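Local coordinates for Non-structural maintenance of chromosomes element 1 homolog (Xenopus laevis, PDB 7DG2), which probably acts as a RING-type E3 ubiquitin ligase subunit of the SMC5-SMC6 complex, working with a MAGE partner in DNA repair, at residues Val52-Arg55 with His56-Pro59. Residues are numbered along the deposited sequence; the frame is centred on the assembly and turned at random.
Sequences VLNR and HLQP
The last turns of helix 46-57 run into a short 3-10 segment here, and His56, Leu57 and Gln58 bond back to the turn before them. Leu57 N donates to Leu53 O at 2.8 Å, with a C=O...N angle of 164°. The neighbouring bonds, from His56 N to Val52 O and from Gln58 N to Asn54 O, are weak. Val52 O also meets the His56 ring at its edge and in its plane, 3.2 Å from CD2. Chi1 of -69° sets the imidazole beside its own backbone N, and the turn about CB-CG presents its CD2 edge to this carbonyl. On the buried side, Leu57 CG lies 3.3 Å from Leu53 O, and Leu57 CD1 comes within 4.4 Å of Leu53 CB. Both leucines pack on Ile64 of strand 62-68. Asn54 OD1 passes 4.1 Å from Leu57 CD1, but its hydrogen bonds go to Ile64 N and, weakly, to Thr63 OG1. On the exposed side, a water donates to Arg55 O at 2.8 Å and to Gln58 OE1. The Gln58 chain bends at chi2 (-89°), bringing its amide oxygen to that water. Pro59 has no N-H to give, and its CD sits 3.7 Å from Arg55 O. His56 and Leu57 also pack on Val61 and Phe62 of the MAGE chain. This is an alpha-helix passing into a 3-10 segment before strand 62-68.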
loop_
_atom_site.group_PDB
_atom_site.type_symbol
_atom_site.label_atom_id
_atom_site.label_comp_id
_atom_site.label_asym_id
_atom_site.label_seq_id
_atom_site.Cartn_x
_atom_site.Cartn_y
_atom_site.Cartn_z
ATOM N N VAL A 52 8.780 19.477 7.470
ATOM C CA VAL A 52 7.396 19.879 7.694
ATOM C C VAL A 52 6.534 18.649 7.912
ATOM O O VAL A 52 5.765 18.567 8.876
ATOM C CB VAL A 52 6.874 20.720 6.518
ATOM C CG1 VAL A 52 5.368 20.895 6.633
ATOM C CG2 VAL A 52 7.578 22.076 6.484
ATOM N N LEU A 53 6.658 17.675 7.014
ATOM C CA LEU A 53 5.879 16.445 7.141
ATOM C C LEU A 53 6.172 15.751 8.466
ATOM O O LEU A 53 5.253 15.359 9.194
ATOM C CB LEU A 53 6.180 15.530 5.954
ATOM C CG LEU A 53 5.445 15.930 4.671
ATOM C CD1 LEU A 53 6.061 15.278 3.444
ATOM C CD2 LEU A 53 3.959 15.569 4.789
ATOM N N ASN A 54 7.448 15.626 8.819
ATOM C CA ASN A 54 7.784 14.860 10.018
ATOM C C ASN A 54 7.275 15.523 11.286
ATOM O O ASN A 54 6.964 14.827 12.257
ATOM C CB ASN A 54 9.291 14.637 10.105
ATOM C CG ASN A 54 9.746 13.486 9.230
ATOM O OD1 ASN A 54 8.928 12.660 8.814
ATOM N ND2 ASN A 54 11.039 13.421 8.947
ATOM N N ARG A 55 7.198 16.853 11.311
ATOM C CA ARG A 55 6.642 17.521 12.478
ATOM C C ARG A 55 5.183 17.139 12.674
ATOM O O ARG A 55 4.750 16.857 13.797
ATOM C CB ARG A 55 6.788 19.037 12.324
ATOM C CG ARG A 55 6.091 19.855 13.408
ATOM C CD ARG A 55 6.686 21.267 13.544
ATOM N NE ARG A 55 7.144 21.804 12.264
ATOM C CZ ARG A 55 8.416 21.815 11.866
ATOM N NH1 ARG A 55 8.740 22.313 10.676
ATOM N NH2 ARG A 55 9.363 21.318 12.655
ATOM N N HIS A 56 4.415 17.104 11.586
ATOM C CA HIS A 56 3.006 16.732 11.676
ATOM C C HIS A 56 2.814 15.224 11.843
ATOM O O HIS A 56 1.799 14.797 12.411
ATOM C CB HIS A 56 2.257 17.227 10.432
ATOM C CG HIS A 56 2.122 18.720 10.359
ATOM N ND1 HIS A 56 0.955 19.380 10.690
ATOM C CD2 HIS A 56 3.000 19.682 9.980
ATOM C CE1 HIS A 56 1.122 20.682 10.519
ATOM N NE2 HIS A 56 2.353 20.891 10.089
ATOM N N LEU A 57 3.752 14.406 11.351
ATOM C CA LEU A 57 3.608 12.957 11.485
ATOM C C LEU A 57 4.017 12.456 12.867
ATOM O O LEU A 57 3.568 11.374 13.276
ATOM C CB LEU A 57 4.425 12.223 10.412
ATOM C CG LEU A 57 3.961 12.366 8.955
ATOM C CD1 LEU A 57 5.040 11.844 8.019
ATOM C CD2 LEU A 57 2.610 11.653 8.714
ATOM N N GLN A 58 4.820 13.227 13.605
ATOM C CA GLN A 58 5.383 12.727 14.863
ATOM C C GLN A 58 4.329 12.262 15.866
ATOM O O GLN A 58 4.495 11.168 16.427
ATOM C CB GLN A 58 6.320 13.785 15.464
ATOM C CG GLN A 58 6.713 13.502 16.915
ATOM C CD GLN A 58 5.730 14.124 17.905
ATOM O OE1 GLN A 58 5.470 15.330 17.865
ATOM N NE2 GLN A 58 5.169 13.302 18.782
ATOM N N PRO A 59 3.238 12.992 16.135
ATOM C CA PRO A 59 2.258 12.468 17.104
ATOM C C PRO A 59 1.448 11.295 16.583
ATOM O O PRO A 59 0.680 10.709 17.361
ATOM C CB PRO A 59 1.360 13.679 17.394
ATOM C CG PRO A 59 1.498 14.546 16.218
ATOM C CD PRO A 59 2.895 14.370 15.720
HETATM O O HOH W 1 5.872 17.355 16.261
#